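Local coordinates for protein mannosephosphate isomerase, putative (Archaeoglobus fulgidus, PDB 1ZX5) that probably interconverts D-mannose 6-phosphate and D-fructose 6-phosphate as a zinc-dependent type 1 mannose-6-phosphate isomerase built from cupin domains, at residues P5-Q10 / C275-S280; G116-W121 / A225-F230; V235-T240 / F284-E289. One frame throughout, in Å; residues are numbered along the deposited sequence.

Contact 1 of 3, residues P5-Q10 / C275-S280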
loop_
_atom_site.group_PDB
_atom_site.type_symbol
_atom_site.label_atom_id
_atom_site.label_comp_id
_atom_site.label_asym_id
_atom_site.label_seq_id
_atom_site.Cartn_x
_atom_site.Cartn_y
_atom_site.Cartn_z
ATOM N N PRO A 5 -12.684 8.135 -18.584
ATOM C CA PRO A 5 -13.891 7.556 -18.000
ATOM C C PRO A 5 -13.810 7.587 -16.478
ATOM O O PRO A 5 -12.760 7.920 -15.928
ATOM C CB PRO A 5 -13.870 6.113 -18.511
ATOM C CG PRO A 5 -12.440 5.827 -18.767
ATOM C CD PRO A 5 -11.828 7.113 -19.215
ATOM N N SER A 6 -14.913 7.260 -15.814
ATOM C CA SER A 6 -14.963 7.213 -14.358
ATOM C C SER A 6 -14.108 6.094 -13.758
ATOM O O SER A 6 -13.548 6.254 -12.678
ATOM C CB SER A 6 -16.405 7.046 -13.880
ATOM O OG SER A 6 -17.105 8.262 -13.945
ATOM N N PHE A 7 -14.034 4.963 -14.454
ATOM C CA PHE A 7 -13.452 3.755 -13.909
ATOM C C PHE A 7 -12.426 3.150 -14.858
ATOM O O PHE A 7 -12.762 2.724 -15.969
ATOM C CB PHE A 7 -14.551 2.733 -13.577
ATOM C CG PHE A 7 -15.726 3.317 -12.826
ATOM C CD1 PHE A 7 -15.557 3.880 -11.560
ATOM C CD2 PHE A 7 -16.994 3.307 -13.390
ATOM C CE1 PHE A 7 -16.642 4.429 -10.872
ATOM C CE2 PHE A 7 -18.082 3.849 -12.710
ATOM C CZ PHE A 7 -17.901 4.406 -11.443
ATOM N N ILE A 8 -11.174 3.131 -14.407
ATOM C CA ILE A 8 -10.066 2.608 -15.182
ATOM C C ILE A 8 -9.576 1.329 -14.510
ATOM O O ILE A 8 -9.375 1.292 -13.297
ATOM C CB ILE A 8 -8.940 3.662 -15.344
ATOM C CG1 ILE A 8 -9.467 4.865 -16.150
ATOM C CG2 ILE A 8 -7.669 3.041 -15.986
ATOM C CD1 ILE A 8 -8.562 6.107 -16.120
ATOM N N PHE A 9 -9.417 0.282 -15.311
ATOM C CA PHE A 9 -9.051 -1.035 -14.810
ATOM C C PHE A 9 -7.646 -1.403 -15.273
ATOM O O PHE A 9 -7.168 -0.860 -16.265
ATOM C CB PHE A 9 -10.100 -2.059 -15.263
ATOM C CG PHE A 9 -11.453 -1.804 -14.665
ATOM C CD1 PHE A 9 -11.759 -2.267 -13.389
ATOM C CD2 PHE A 9 -12.406 -1.045 -15.351
ATOM C CE1 PHE A 9 -12.995 -2.009 -12.814
ATOM C CE2 PHE A 9 -13.646 -0.776 -14.778
ATOM C CZ PHE A 9 -13.942 -1.257 -13.507
ATOM N N GLN A 10 -6.975 -2.296 -14.549
ATOM C CA GLN A 10 -5.711 -2.856 -15.051
ATOM C C GLN A 10 -6.010 -3.816 -16.177
ATOM O O GLN A 10 -6.933 -4.616 -16.066
ATOM C CB GLN A 10 -4.922 -3.598 -13.965
ATOM C CG GLN A 10 -4.298 -2.676 -12.959
ATOM C CD GLN A 10 -3.161 -3.303 -12.178
ATOM O OE1 GLN A 10 -3.116 -4.511 -11.930
ATOM N NE2 GLN A 10 -2.251 -2.473 -11.761
ATOM N N CYS A 275 -9.824 -0.444 -8.955
ATOM C CA CYS A 275 -10.346 0.432 -9.941
ATOM C C CYS A 275 -9.738 1.820 -9.688
ATOM O O CYS A 275 -9.693 2.281 -8.551
ATOM C CB CYS A 275 -11.859 0.418 -9.706
ATOM S SG CYS A 275 -12.706 1.500 -10.601
ATOM N N LEU A 276 -9.266 2.472 -10.747
ATOM C CA LEU A 276 -8.724 3.827 -10.669
ATOM C C LEU A 276 -9.784 4.846 -11.116
ATOM O O LEU A 276 -10.323 4.756 -12.225
ATOM C CB LEU A 276 -7.456 3.943 -11.534
ATOM C CG LEU A 276 -6.819 5.321 -11.788
ATOM C CD1 LEU A 276 -6.143 5.862 -10.545
ATOM C CD2 LEU A 276 -5.785 5.229 -12.931
ATOM N N VAL A 277 -10.081 5.806 -10.240
ATOM C CA VAL A 277 -11.084 6.821 -10.505
ATOM C C VAL A 277 -10.388 8.178 -10.633
ATOM O O VAL A 277 -9.859 8.693 -9.647
ATOM C CB VAL A 277 -12.149 6.884 -9.376
ATOM C CG1 VAL A 277 -13.277 7.873 -9.741
ATOM C CG2 VAL A 277 -12.698 5.468 -9.044
ATOM N N PRO A 278 -10.368 8.750 -11.850
ATOM C CA PRO A 278 -9.789 10.090 -12.029
ATOM C C PRO A 278 -10.553 11.168 -11.253
ATOM O O PRO A 278 -11.765 11.043 -11.048
ATOM C CB PRO A 278 -9.894 10.335 -13.547
ATOM C CG PRO A 278 -10.065 8.965 -14.160
ATOM C CD PRO A 278 -10.856 8.186 -13.124
ATOM N N ALA A 279 -9.834 12.208 -10.828
ATOM C CA ALA A 279 -10.420 13.373 -10.143
ATOM C C ALA A 279 -11.551 14.047 -10.904
ATOM O O ALA A 279 -12.403 14.700 -10.296
ATOM C CB ALA A 279 -9.349 14.391 -9.833
ATOM N N SER A 280 -11.561 13.902 -12.228
ATOM C CA SER A 280 -12.627 14.474 -13.056
ATOM C C SER A 280 -13.999 13.818 -12.825
ATOM O O SER A 280 -14.997 14.288 -13.342
ATOM C CB SER A 280 -12.252 14.421 -14.541
ATOM O OG SER A 280 -12.041 13.086 -14.972
HETATM O O HOH W 1 -13.575 10.724 -14.959
#
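I8 and L276 form a single antiparallel bridge, a hydrogen-bonded pair, by which the N-terminal chain joins an edge strand of the five-stranded sheet in the C-terminal cupin domain. I8 N to L276 O is 2.9 Å, and the return bond, L276 N to I8 O, is 2.8 Å. On one side of this bridge C275 turns its sulfur anti to the backbone N (chi1 173°), into the angle between two phenylalanines. SG lies 3.7 Å from F7 CB and meets both rings obliquely, its distance to the F9 centroid being 4.6 Å. The F7 ring has S6 CB over one face and V277 CG2 at its edge, so the valine flanks the ring and does not stack on it. L261 and A267 of the neighbouring sheet also pack on F7. The S6 hydroxyl is hydrogen-bonded to that of T281 and accepts from K264 N. Past the bridge, I8 sends CG1 anti to the carbonyl carbon (chi1 -64°), which carries CD1 to 3.8 Å from P278 CG. A water donates to S280 OG at 2.8 Å and, weakly, to P5 O at 3.1 Å.

Contact 2 of 3, residues G116-W121 / A225-F230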
loop_
_atom_site.group_PDB
_atom_site.type_symbol
_atom_site.label_atom_id
_atom_site.label_comp_id
_atom_site.label_asym_id
_atom_site.label_seq_id
_atom_site.Cartn_x
_atom_site.Cartn_y
_atom_site.Cartn_z
ATOM N N GLY A 116 11.757 9.080 -0.032
ATOM C CA GLY A 116 11.374 8.438 1.218
ATOM C C GLY A 116 10.057 7.682 1.146
ATOM O O GLY A 116 9.336 7.743 0.143
ATOM N N VAL A 117 9.767 6.927 2.202
ATOM C CA VAL A 117 8.582 6.081 2.235
ATOM C C VAL A 117 7.832 6.263 3.546
ATOM O O VAL A 117 8.396 6.058 4.628
ATOM C CB VAL A 117 8.907 4.564 2.072
ATOM C CG1 VAL A 117 7.617 3.769 1.778
ATOM C CG2 VAL A 117 9.958 4.313 0.984
ATOM N N GLU A 118 6.567 6.658 3.436
ATOM C CA GLU A 118 5.591 6.520 4.524
ATOM C C GLU A 118 4.500 5.592 4.002
ATOM O O GLU A 118 4.231 5.574 2.801
ATOM C CB GLU A 118 4.997 7.877 4.911
ATOM C CG GLU A 118 4.320 8.613 3.726
ATOM C CD GLU A 118 3.655 9.956 4.106
ATOM O OE1 GLU A 118 3.805 10.409 5.274
ATOM O OE2 GLU A 118 2.986 10.555 3.218
ATOM N N SER A 119 3.877 4.815 4.881
ATOM C CA SER A 119 2.826 3.908 4.437
ATOM C C SER A 119 1.691 3.689 5.426
ATOM O O SER A 119 1.850 3.822 6.648
ATOM C CB SER A 119 3.419 2.566 4.012
ATOM O OG SER A 119 4.019 1.949 5.116
ATOM N N ALA A 120 0.530 3.379 4.859
ATOM C CA ALA A 120 -0.649 3.021 5.601
ATOM C C ALA A 120 -1.005 1.572 5.231
ATOM O O ALA A 120 -1.018 1.195 4.060
ATOM C CB ALA A 120 -1.786 3.987 5.277
ATOM N N TRP A 121 -1.275 0.766 6.249
ATOM C CA TRP A 121 -1.545 -0.662 6.095
ATOM C C TRP A 121 -2.985 -0.922 6.468
ATOM O O TRP A 121 -3.472 -0.379 7.452
ATOM C CB TRP A 121 -0.676 -1.460 7.069
ATOM C CG TRP A 121 0.775 -1.598 6.715
ATOM C CD1 TRP A 121 1.487 -0.873 5.798
ATOM C CD2 TRP A 121 1.701 -2.518 7.308
ATOM N NE1 TRP A 121 2.792 -1.303 5.764
ATOM C CE2 TRP A 121 2.951 -2.315 6.681
ATOM C CE3 TRP A 121 1.594 -3.499 8.315
ATOM C CZ2 TRP A 121 4.097 -3.056 7.032
ATOM C CZ3 TRP A 121 2.736 -4.241 8.663
ATOM C CH2 TRP A 121 3.967 -4.015 8.022
ATOM N N ALA A 225 -7.106 4.799 7.949
ATOM C CA ALA A 225 -5.787 5.329 8.273
ATOM C C ALA A 225 -5.350 6.360 7.245
ATOM O O ALA A 225 -5.769 6.304 6.087
ATOM C CB ALA A 225 -4.749 4.194 8.356
ATOM N N GLU A 226 -4.506 7.299 7.672
ATOM C CA GLU A 226 -3.925 8.275 6.760
ATOM C C GLU A 226 -2.536 8.779 7.162
ATOM O O GLU A 226 -2.107 8.657 8.312
ATOM C CB GLU A 226 -4.892 9.444 6.462
ATOM C CG GLU A 226 -5.505 10.128 7.655
ATOM C CD GLU A 226 -6.535 11.208 7.279
ATOM O OE1 GLU A 226 -7.497 10.954 6.504
ATOM O OE2 GLU A 226 -6.368 12.333 7.768
ATOM N N THR A 227 -1.828 9.306 6.169
ATOM C CA THR A 227 -0.596 10.049 6.379
ATOM C C THR A 227 -0.946 11.493 6.026
ATOM O O THR A 227 -2.135 11.822 5.926
ATOM C CB THR A 227 0.550 9.501 5.505
ATOM O OG1 THR A 227 0.312 9.830 4.132
ATOM C CG2 THR A 227 0.666 7.984 5.645
ATOM N N GLU A 228 0.041 12.371 5.833
ATOM C CA GLU A 228 -0.307 13.743 5.452
ATOM C C GLU A 228 -0.570 13.853 3.954
ATOM O O GLU A 228 -1.079 14.865 3.488
ATOM C CB GLU A 228 0.751 14.769 5.905
ATOM C CG GLU A 228 0.692 15.168 7.414
ATOM C CD GLU A 228 -0.532 16.034 7.783
ATOM O OE1 GLU A 228 -0.340 17.237 8.085
ATOM O OE2 GLU A 228 -1.687 15.526 7.779
ATOM N N ASN A 229 -0.244 12.801 3.210
ATOM C CA ASN A 229 -0.311 12.848 1.751
ATOM C C ASN A 229 -1.416 12.005 1.121
ATOM O O ASN A 229 -1.798 12.233 -0.024
ATOM C CB ASN A 229 1.039 12.455 1.160
ATOM C CG ASN A 229 2.120 13.489 1.442
ATOM O OD1 ASN A 229 3.187 13.161 1.958
ATOM N ND2 ASN A 229 1.846 14.734 1.113
ATOM N N PHE A 230 -1.904 11.024 1.870
ATOM C CA PHE A 230 -2.899 10.091 1.366
ATOM C C PHE A 230 -3.590 9.351 2.515
ATOM O O PHE A 230 -3.111 9.345 3.649
ATOM C CB PHE A 230 -2.266 9.095 0.371
ATOM C CG PHE A 230 -1.115 8.310 0.934
ATOM C CD1 PHE A 230 -1.336 7.168 1.717
ATOM C CD2 PHE A 230 0.205 8.701 0.681
ATOM C CE1 PHE A 230 -0.265 6.441 2.232
ATOM C CE2 PHE A 230 1.281 7.977 1.196
ATOM C CZ PHE A 230 1.039 6.847 1.964
#
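E118 reaches across to the turn at T227-F230 and sets one carboxylate oxygen, OE2, against the hydroxyl of T227. OE2 is 2.9 Å from T227 OG1, a weak hydrogen bond whose proton is not settled, and the methine T227 CB lies 3.4 Å from E118 OE1. The carboxylate thus meets the threonine with both oxygens, the two side chains approaching from opposite directions. Nearer the backbone, E118 CG packs 4.0 Å from F230 CE2, with the carboxylate and ring planes nearly perpendicular (88°). E118 O lies in the ring plane at its edge, 3.5 Å from F230 CZ, while A120 CB touches CE1 of the same ring and, farther along, A225 CB.

The turn itself positions T227. Its OG1 stands between the backbone N and the carbonyl carbon (chi1 71°), accepts from N229 N at 3.2 Å to make an ST turn, and takes a weak bond from F230 N. The same oxygen sits 3.5 Å above the F230 ring, over its centre. A backbone bond from T227 N to F230 O closes the turn. With an alanine in place of E118, T227 OG1 would probably lose its carboxylate partner and F230 CE2 the packing of CG.

Farther out, S188 holds the E118 backbone, and K299 takes the carbonyl of T227 and the carboxylate of E226. This is packing between two sheets: strand 119-123, lying between 181-188 and 167-170 in the six-stranded sheet, faces the hairpin of strands 224-226 and 230-237, with V186 against F230 and T167 against A225.

Contact 3 of 3, residues V235-T240 / F284-E289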
loop_
_atom_site.group_PDB
_atom_site.type_symbol
_atom_site.label_atom_id
_atom_site.label_comp_id
_atom_site.label_asym_id
_atom_site.label_seq_id
_atom_site.Cartn_x
_atom_site.Cartn_y
_atom_site.Cartn_z
ATOM N N VAL A 235 -15.406 1.353 3.189
ATOM C CA VAL A 235 -16.822 1.696 3.101
ATOM C C VAL A 235 -17.646 0.405 3.124
ATOM O O VAL A 235 -17.442 -0.472 2.280
ATOM C CB VAL A 235 -17.126 2.503 1.810
ATOM C CG1 VAL A 235 -18.600 3.011 1.793
ATOM C CG2 VAL A 235 -16.136 3.660 1.667
ATOM N N ASP A 236 -18.533 0.274 4.113
ATOM C CA ASP A 236 -19.464 -0.859 4.187
ATOM C C ASP A 236 -20.651 -0.563 3.288
ATOM O O ASP A 236 -21.360 0.414 3.506
ATOM C CB ASP A 236 -19.997 -1.077 5.619
ATOM C CG ASP A 236 -18.917 -1.545 6.599
ATOM O OD1 ASP A 236 -17.879 -2.091 6.177
ATOM O OD2 ASP A 236 -19.120 -1.368 7.818
ATOM N N VAL A 237 -20.879 -1.403 2.288
ATOM C CA VAL A 237 -21.976 -1.167 1.363
ATOM C C VAL A 237 -23.047 -2.268 1.484
ATOM O O VAL A 237 -22.752 -3.460 1.335
ATOM C CB VAL A 237 -21.458 -1.079 -0.089
ATOM C CG1 VAL A 237 -22.612 -0.842 -1.070
ATOM C CG2 VAL A 237 -20.385 -0.007 -0.214
ATOM N N THR A 238 -24.277 -1.853 1.756
ATOM C CA THR A 238 -25.426 -2.744 1.741
ATOM C C THR A 238 -26.504 -2.064 0.908
ATOM O O THR A 238 -27.172 -1.164 1.382
ATOM C CB THR A 238 -25.939 -3.030 3.186
ATOM O OG1 THR A 238 -24.889 -3.654 3.936
ATOM C CG2 THR A 238 -27.110 -3.979 3.165
ATOM N N GLY A 239 -26.656 -2.482 -0.339
ATOM C CA GLY A 239 -27.497 -1.749 -1.283
ATOM C C GLY A 239 -26.627 -0.782 -2.073
ATOM O O GLY A 239 -25.532 -1.137 -2.504
ATOM N N THR A 240 -27.097 0.452 -2.222
ATOM C CA THR A 240 -26.420 1.455 -3.041
ATOM C C THR A 240 -25.822 2.554 -2.174
ATOM O O THR A 240 -26.507 3.109 -1.321
ATOM C CB THR A 240 -27.368 2.063 -4.112
ATOM O OG1 THR A 240 -27.919 1.004 -4.902
ATOM C CG2 THR A 240 -26.621 3.053 -5.046
ATOM N N PHE A 284 -19.983 8.996 -7.726
ATOM C CA PHE A 284 -20.510 7.833 -8.413
ATOM C C PHE A 284 -21.187 6.968 -7.357
ATOM O O PHE A 284 -21.021 7.202 -6.149
ATOM C CB PHE A 284 -19.363 7.068 -9.097
ATOM C CG PHE A 284 -18.247 6.664 -8.157
ATOM C CD1 PHE A 284 -18.250 5.412 -7.552
ATOM C CD2 PHE A 284 -17.196 7.537 -7.878
ATOM C CE1 PHE A 284 -17.216 5.026 -6.694
ATOM C CE2 PHE A 284 -16.175 7.170 -7.003
ATOM C CZ PHE A 284 -16.183 5.905 -6.416
ATOM N N THR A 285 -21.941 5.970 -7.798
ATOM C CA THR A 285 -22.478 5.000 -6.851
ATOM C C THR A 285 -21.820 3.630 -6.983
ATOM O O THR A 285 -21.334 3.252 -8.054
ATOM C CB THR A 285 -24.013 4.860 -6.947
ATOM O OG1 THR A 285 -24.370 4.308 -8.222
ATOM C CG2 THR A 285 -24.700 6.203 -6.740
ATOM N N VAL A 286 -21.785 2.914 -5.861
ATOM C CA VAL A 286 -21.391 1.509 -5.819
ATOM C C VAL A 286 -22.574 0.720 -5.246
ATOM O O VAL A 286 -23.287 1.209 -4.363
ATOM C CB VAL A 286 -20.077 1.275 -5.016
ATOM C CG1 VAL A 286 -18.978 2.154 -5.574
ATOM C CG2 VAL A 286 -20.253 1.594 -3.541
ATOM N N GLU A 287 -22.809 -0.480 -5.780
ATOM C CA GLU A 287 -23.932 -1.278 -5.329
ATOM C C GLU A 287 -23.521 -2.711 -5.042
ATOM O O GLU A 287 -22.925 -3.385 -5.884
ATOM C CB GLU A 287 -25.072 -1.249 -6.352
ATOM C CG GLU A 287 -26.342 -1.877 -5.831
ATOM C CD GLU A 287 -27.298 -2.274 -6.937
ATOM O OE1 GLU A 287 -26.910 -2.196 -8.119
ATOM O OE2 GLU A 287 -28.450 -2.650 -6.626
ATOM N N SER A 288 -23.898 -3.186 -3.859
ATOM C CA SER A 288 -23.532 -4.518 -3.411
ATOM C C SER A 288 -24.576 -5.040 -2.436
ATOM O O SER A 288 -25.122 -4.278 -1.630
ATOM C CB SER A 288 -22.157 -4.466 -2.733
ATOM O OG SER A 288 -21.708 -5.755 -2.382
ATOM N N GLU A 289 -24.866 -6.337 -2.514
ATOM C CA GLU A 289 -25.750 -6.998 -1.533
ATOM C C GLU A 289 -25.262 -6.727 -0.090
ATOM O O GLU A 289 -26.033 -6.318 0.779
ATOM C CB GLU A 289 -25.735 -8.504 -1.801
ATOM C CG GLU A 289 -26.838 -9.295 -1.126
ATOM C CD GLU A 289 -26.811 -10.753 -1.522
ATOM O OE1 GLU A 289 -27.887 -11.382 -1.591
ATOM O OE2 GLU A 289 -25.704 -11.265 -1.794
HETATM O O HOH W 2 -29.760 -0.792 -4.216
#
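G239 and S288 make an antiparallel hydrogen-bonded pair where the chain turns a corner out of strand 230-237 and enters the four-stranded sheet of the C-terminal cupin domain. Each residue uses both its N-H and its carbonyl. G239 N gives to S288 O at 2.7 Å, and S288 N returns to G239 O at 3.0 Å. G239 O also receives the CA-H of E287, 3.2 Å from E287 CA. With phi +94° and psi -135° at G239, a side chain would collide with the carbonyl oxygen of T238, so this corner suits glycine.

T240 and E287 follow as a non-hydrogen-bonded pair, with V286 O taking the CA-H of T240. The polar side-chain ends of E287 and S288 have partners outside the two segments: E287 OE1 is in a salt bridge with R262, and S288 OG is bonded to Y258 O.

On the inner side, V237 crosses V286 at about a right angle, CG2 to CG2 at 3.7 Å, while V237 CG1 packs against S288 CB. F259 and L261 extend this apolar layer between the two sheets. Outside it, T240 CG2, placed anti to the backbone N, meets T285 CB at 3.7 Å. T240 OG1 holds a water at 2.7 Å, and that water donates weakly to E287 OE2 at 3.3 Å.

In the fold
From the N terminus, residues 5-10 pair with 275-280, so contact 1 closes a loop of 264 residues and ties the chain's start, where 9-10 is also an edge strand of the three-stranded sheet, to the C-terminal cupin domain. Nested inside that loop, contact 2 packs 116-121, in the six-stranded sheet of the catalytic region, on 225-230 of the C-terminal cupin sheet, about 12 Å from contact 1 at the nearest atoms. Contact 3 opens after contact 2 has closed and joins 235-240 to 284-289. Because 275-280 falls between these segments, contacts 1 and 3 cross. They also touch: F284 packs edge-to-face with F7, V277 beside it. All three reach the five-stranded sheet, contact 3 from its junction with the four-stranded one.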